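Local atomic coordinates of uncharacterized protein ScGH5_18 (Streptomyces cattleya, PDB entry 7LR8), a protein that probably acts as a family 5 glycoside hydrolase (GH5_18) that splits the Manβ1-4GlcNAc linkage during N-glycan breakdown. Residues L252-A257 and C295-G300; T397-E402 and D408-R413. The protein carries 1 engineered substitution. All coordinates share one frame; numbering follows the deposited sequence.

Contact 1 lies at the N-terminal end of the strands of the (β/α)8 barrel, where the end of helix 240-253 meets the chain entering strand 298-304, and contact 2 lies in the small three-stranded sheet that follows the barrel in sequence. Their centres are about 12 Å apart. Residues 252-257 pack against strand 397-400 through the side chains of Ala255 and Trp256, with Ala255 CB 3.3 Å from Thr398 OG1 and Trp256 CE2 3.6 Å from Leu400 CD2. Glu251 ties the two together, since its carboxylate pairs with Lys254 of contact 1 and accepts a hydrogen bond from Thr397 of contact 2. Both lie away from the glycan pocket, which includes Glu268 and Trp304 from the opposite ends of barrel strands.

Contact 1. Residues L252-A257 and C295-G300; sequences LAKAWA and CPEVWG
Lys254 reaches across to Pro296 with its whole length, and its ammonium group does nearly all the touching. The side chain leaves with CG anti to the carbonyl carbon (chi1 -68°) and stays extended from there, which carries NZ to 2.6 Å from Pro296 O. It comes in above the carbonyl plane, with a C=O...N angle of 138°, while CE follows at 3.5 Å from Pro296 O. NZ also passes 3.8 Å from Pro296 CD, beside the ring. Lysine suits the place because a long, flexible chain spans the distance between segments whose nearest CA atoms, those of Lys254 and Glu297, are 9.6 Å apart. Glu297 takes the left-handed helical conformation where the chain turns into strand 298-304, and its OE1 stays 4.2 Å from Lys254 NZ, too far for a salt bridge though its charge probably still favours the ammonium. The true ion pair of NZ is with Glu251, one turn back on helix 240-253. A methionine in place of Lys254 would probably leave Pro296 O without this donor and Glu251 without its counter-charge. The contact joins the helix after the sixth strand to the entry of the eighth, at the N-terminal end of the strands of a (β/α)8 barrel.

Contact 2. Residues T397-E402 and D408-R413; sequences TTVLAE and DHLAAR
Strand 397-400, which offers Thr397, Thr398 and Val399 to the contact, runs nearly antiparallel to helix 408-413 (159°), with 10.8 Å between the two axes. Arg413 bridges strand and helix, and arginine suits the place because its long chain ends in several N-H groups, enough to serve Thr398 O and His409 NE2 together. Its chain bends at chi3 (61°), and the guanidinium meets the strand edge-on, with Thr398 O lying near its plane. NH2 donates to Thr398 O at 2.8 Å, nearly in line with the C=O bond, and NH1 adds a weak bond to the same oxygen at 3.0 Å. NH1 also donates to His409 NE2 at 3.2 Å in a fairly straight bond (160°), so the imidazole, one helical turn earlier, helps fix the rotation of the guanidinium. Thr397 OG1 sits close to Arg413 NH2, but at a poor angle for a bond, and is engaged with Glu251 instead. Next along the strand, the packing is apolar. Val399, whose branched side chain suits a strand, places CG2 3.9 Å from His409 CD2, approaching the ring obliquely, and 4.0 Å from Leu410 CD2. Thr398 OG1 is bound to Glu251 O on the barrel side of the strand. The strand and the helix packed over it form the first half of a β-α-β crossover, which passes central strand 358-362 and continues into strand 417-419 of the small parallel sheet.

Contact 1. Residues L252-A257 and C295-G300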
loop_
_atom_site.group_PDB
_atom_site.type_symbol
_atom_site.label_atom_id
_atom_site.label_comp_id
_atom_site.label_asym_id
_atom_site.label_seq_id
_atom_site.Cartn_x
_atom_site.Cartn_y
_atom_site.Cartn_z
ATOM N N LEU B 252 1.246 31.433 -17.607
ATOM C CA LEU B 252 1.292 30.425 -18.659
ATOM C C LEU B 252 -0.025 29.671 -18.742
ATOM O O LEU B 252 -0.550 29.438 -19.839
ATOM C CB LEU B 252 2.441 29.449 -18.398
ATOM C CG LEU B 252 2.611 28.281 -19.374
ATOM C CD1 LEU B 252 2.934 28.809 -20.759
ATOM C CD2 LEU B 252 3.703 27.336 -18.896
ATOM N N ALA B 253 -0.572 29.288 -17.586
ATOM C CA ALA B 253 -1.785 28.478 -17.555
ATOM C C ALA B 253 -2.956 29.203 -18.207
ATOM O O ALA B 253 -3.859 28.561 -18.761
ATOM C CB ALA B 253 -2.116 28.103 -16.109
ATOM N N LYS B 254 -2.941 30.534 -18.178
ATOM C CA LYS B 254 -4.003 31.325 -18.778
ATOM C C LYS B 254 -4.095 31.149 -20.290
ATOM O O LYS B 254 -5.173 31.367 -20.856
ATOM C CB LYS B 254 -3.801 32.803 -18.439
ATOM C CG LYS B 254 -4.001 33.115 -16.958
ATOM C CD LYS B 254 -3.732 34.571 -16.635
ATOM C CE LYS B 254 -4.002 34.835 -15.157
ATOM N NZ LYS B 254 -3.680 36.226 -14.787
ATOM N N ALA B 255 -3.000 30.776 -20.964
ATOM C CA ALA B 255 -3.044 30.713 -22.424
ATOM C C ALA B 255 -4.095 29.731 -22.924
ATOM O O ALA B 255 -4.672 29.943 -23.997
ATOM C CB ALA B 255 -1.673 30.343 -22.987
ATOM N N TRP B 256 -4.360 28.666 -22.167
ATOM C CA TRP B 256 -5.239 27.586 -22.598
ATOM C C TRP B 256 -6.671 27.730 -22.101
ATOM O O TRP B 256 -7.514 26.894 -22.440
ATOM C CB TRP B 256 -4.681 26.228 -22.140
ATOM C CG TRP B 256 -3.513 25.749 -22.951
ATOM C CD1 TRP B 256 -3.551 24.959 -24.064
ATOM C CD2 TRP B 256 -2.129 26.038 -22.710
ATOM N NE1 TRP B 256 -2.277 24.739 -24.533
ATOM C CE2 TRP B 256 -1.386 25.400 -23.722
ATOM C CE3 TRP B 256 -1.447 26.787 -21.740
ATOM C CZ2 TRP B 256 0.007 25.469 -23.785
ATOM C CZ3 TRP B 256 -0.063 26.858 -21.805
ATOM C CH2 TRP B 256 0.648 26.201 -22.820
ATOM N N ALA B 257 -6.972 28.759 -21.313
ATOM C CA ALA B 257 -8.326 28.924 -20.799
ATOM C C ALA B 257 -9.277 29.374 -21.899
ATOM O O ALA B 257 -8.930 30.201 -22.748
ATOM C CB ALA B 257 -8.347 29.941 -19.653
ATOM N N CYS B 295 0.001 39.292 -10.455
ATOM C CA CYS B 295 -0.748 38.623 -11.509
ATOM C C CYS B 295 -2.229 38.717 -11.204
ATOM O O CYS B 295 -2.627 38.402 -10.075
ATOM C CB CYS B 295 -0.352 37.150 -11.605
ATOM S SG CYS B 295 1.349 36.869 -12.083
ATOM N N PRO B 296 -3.065 39.152 -12.145
ATOM C CA PRO B 296 -4.502 39.224 -11.870
ATOM C C PRO B 296 -5.137 37.845 -11.905
ATOM O O PRO B 296 -4.577 36.881 -12.436
ATOM C CB PRO B 296 -5.046 40.107 -13.002
ATOM C CG PRO B 296 -3.855 40.582 -13.781
ATOM C CD PRO B 296 -2.743 39.624 -13.497
ATOM N N GLU B 297 -6.347 37.768 -11.343
ATOM C CA GLU B 297 -7.166 36.548 -11.374
ATOM C C GLU B 297 -6.460 35.367 -10.716
ATOM O O GLU B 297 -6.645 34.218 -11.119
ATOM C CB GLU B 297 -7.580 36.181 -12.805
ATOM C CG GLU B 297 -8.753 36.998 -13.342
ATOM C CD GLU B 297 -8.345 38.355 -13.893
ATOM O OE1 GLU B 297 -7.281 38.451 -14.534
ATOM O OE2 GLU B 297 -9.103 39.329 -13.694
ATOM N N VAL B 298 -5.646 35.631 -9.703
ATOM C CA VAL B 298 -5.086 34.557 -8.887
ATOM C C VAL B 298 -6.146 34.190 -7.859
ATOM O O VAL B 298 -6.557 35.037 -7.053
ATOM C CB VAL B 298 -3.786 34.998 -8.199
ATOM C CG1 VAL B 298 -3.379 33.962 -7.158
ATOM C CG2 VAL B 298 -2.666 35.236 -9.220
ATOM N N TRP B 299 -6.619 32.943 -7.907
ATOM C CA TRP B 299 -7.616 32.508 -6.936
ATOM C C TRP B 299 -7.053 32.565 -5.524
ATOM O O TRP B 299 -7.726 33.022 -4.591
ATOM C CB TRP B 299 -8.094 31.090 -7.257
ATOM C CG TRP B 299 -9.234 30.642 -6.390
ATOM C CD1 TRP B 299 -10.561 30.740 -6.674
ATOM C CD2 TRP B 299 -9.145 30.016 -5.099
ATOM N NE1 TRP B 299 -11.309 30.213 -5.648
ATOM C CE2 TRP B 299 -10.464 29.769 -4.665
ATOM C CE3 TRP B 299 -8.083 29.648 -4.268
ATOM C CZ2 TRP B 299 -10.744 29.174 -3.437
ATOM C CZ3 TRP B 299 -8.366 29.050 -3.053
ATOM C CH2 TRP B 299 -9.683 28.818 -2.650
ATOM N N GLY B 300 -5.828 32.093 -5.345
ATOM C CA GLY B 300 -5.220 32.076 -4.034
ATOM C C GLY B 300 -3.804 31.557 -4.123
ATOM O O GLY B 300 -3.361 31.069 -5.168
#

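Contact 2. Residues T397-E402 and D408-R413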
loop_
_atom_site.group_PDB
_atom_site.type_symbol
_atom_site.label_atom_id
_atom_site.label_comp_id
_atom_site.label_asym_id
_atom_site.label_seq_id
_atom_site.Cartn_x
_atom_site.Cartn_y
_atom_site.Cartn_z
ATOM N N THR B 397 1.815 38.495 -19.855
ATOM C CA THR B 397 0.975 37.307 -19.826
ATOM C C THR B 397 1.375 36.433 -21.013
ATOM O O THR B 397 2.395 36.678 -21.667
ATOM C CB THR B 397 -0.522 37.657 -19.844
ATOM O OG1 THR B 397 -1.293 36.462 -19.637
ATOM C CG2 THR B 397 -0.936 38.301 -21.165
ATOM N N THR B 398 0.579 35.397 -21.298
ATOM C CA THR B 398 0.838 34.519 -22.434
ATOM C C THR B 398 -0.416 34.389 -23.292
ATOM O O THR B 398 -1.541 34.626 -22.835
ATOM C CB THR B 398 1.325 33.119 -21.998
ATOM O OG1 THR B 398 0.292 32.414 -21.284
ATOM C CG2 THR B 398 2.559 33.231 -21.115
ATOM N N VAL B 399 -0.203 34.026 -24.555
ATOM C CA VAL B 399 -1.293 33.797 -25.499
ATOM C C VAL B 399 -0.875 32.668 -26.433
ATOM O O VAL B 399 0.286 32.587 -26.843
ATOM C CB VAL B 399 -1.652 35.086 -26.276
ATOM C CG1 VAL B 399 -0.494 35.546 -27.153
ATOM C CG2 VAL B 399 -2.919 34.877 -27.118
ATOM N N LEU B 400 -1.819 31.777 -26.747
ATOM C CA LEU B 400 -1.529 30.675 -27.654
ATOM C C LEU B 400 -1.318 31.174 -29.079
ATOM O O LEU B 400 -1.937 32.148 -29.522
ATOM C CB LEU B 400 -2.665 29.652 -27.641
ATOM C CG LEU B 400 -2.747 28.699 -26.454
ATOM C CD1 LEU B 400 -3.885 27.712 -26.697
ATOM C CD2 LEU B 400 -1.422 27.967 -26.261
ATOM N N ALA B 401 -0.430 30.481 -29.803
ATOM C CA ALA B 401 -0.177 30.807 -31.204
ATOM C C ALA B 401 -1.473 30.909 -32.000
ATOM O O ALA B 401 -1.637 31.816 -32.826
ATOM C CB ALA B 401 0.747 29.756 -31.826
ATOM N N GLU B 402 -2.414 29.991 -31.753
ATOM C CA GLU B 402 -3.673 29.978 -32.489
ATOM C C GLU B 402 -4.530 31.205 -32.199
ATOM O O GLU B 402 -5.476 31.471 -32.950
ATOM C CB GLU B 402 -4.461 28.708 -32.160
ATOM C CG GLU B 402 -4.681 28.477 -30.670
ATOM C CD GLU B 402 -5.310 27.123 -30.372
ATOM O OE1 GLU B 402 -6.548 27.000 -30.494
ATOM O OE2 GLU B 402 -4.566 26.182 -30.015
ATOM N N ASP B 408 -10.785 39.270 -31.096
ATOM C CA ASP B 408 -11.793 39.063 -30.060
ATOM C C ASP B 408 -11.179 38.453 -28.810
ATOM O O ASP B 408 -11.498 38.863 -27.687
ATOM C CB ASP B 408 -12.915 38.168 -30.586
ATOM C CG ASP B 408 -13.892 38.917 -31.443
ATOM O OD1 ASP B 408 -14.115 40.109 -31.155
ATOM O OD2 ASP B 408 -14.434 38.317 -32.397
ATOM N N HIS B 409 -10.314 37.449 -28.988
ATOM C CA HIS B 409 -9.636 36.838 -27.850
ATOM C C HIS B 409 -8.807 37.865 -27.097
ATOM O O HIS B 409 -8.828 37.910 -25.862
ATOM C CB HIS B 409 -8.749 35.681 -28.322
ATOM C CG HIS B 409 -7.993 35.002 -27.219
ATOM N ND1 HIS B 409 -8.515 33.950 -26.495
ATOM C CD2 HIS B 409 -6.753 35.221 -26.720
ATOM C CE1 HIS B 409 -7.628 33.549 -25.601
ATOM N NE2 HIS B 409 -6.551 34.306 -25.714
ATOM N N LEU B 410 -8.087 38.713 -27.830
ATOM C CA LEU B 410 -7.186 39.658 -27.183
ATOM C C LEU B 410 -7.959 40.773 -26.489
ATOM O O LEU B 410 -7.620 41.155 -25.363
ATOM C CB LEU B 410 -6.199 40.204 -28.213
ATOM C CG LEU B 410 -5.409 39.080 -28.904
ATOM C CD1 LEU B 410 -4.805 39.540 -30.224
ATOM C CD2 LEU B 410 -4.337 38.532 -27.977
ATOM N N ALA B 411 -9.006 41.297 -27.132
ATOM C CA ALA B 411 -9.805 42.349 -26.504
ATOM C C ALA B 411 -10.470 41.851 -25.226
ATOM O O ALA B 411 -10.560 42.588 -24.234
ATOM C CB ALA B 411 -10.853 42.875 -27.485
ATOM N N ALA B 412 -10.944 40.599 -25.232
ATOM C CA ALA B 412 -11.536 40.012 -24.036
ATOM C C ALA B 412 -10.544 39.916 -22.884
ATOM O O ALA B 412 -10.962 39.886 -21.723
ATOM C CB ALA B 412 -12.097 38.628 -24.358
ATOM N N ARG B 413 -9.246 39.862 -23.169
ATOM C CA ARG B 413 -8.234 39.853 -22.126
ATOM C C ARG B 413 -7.506 41.184 -21.999
ATOM O O ARG B 413 -6.576 41.292 -21.193
ATOM C CB ARG B 413 -7.225 38.724 -22.386
ATOM C CG ARG B 413 -7.878 37.350 -22.377
ATOM C CD ARG B 413 -6.917 36.245 -22.800
ATOM N NE ARG B 413 -5.777 36.153 -21.892
ATOM C CZ ARG B 413 -4.648 35.506 -22.169
ATOM N NH1 ARG B 413 -4.499 34.892 -23.340
ATOM N NH2 ARG B 413 -3.668 35.474 -21.270
#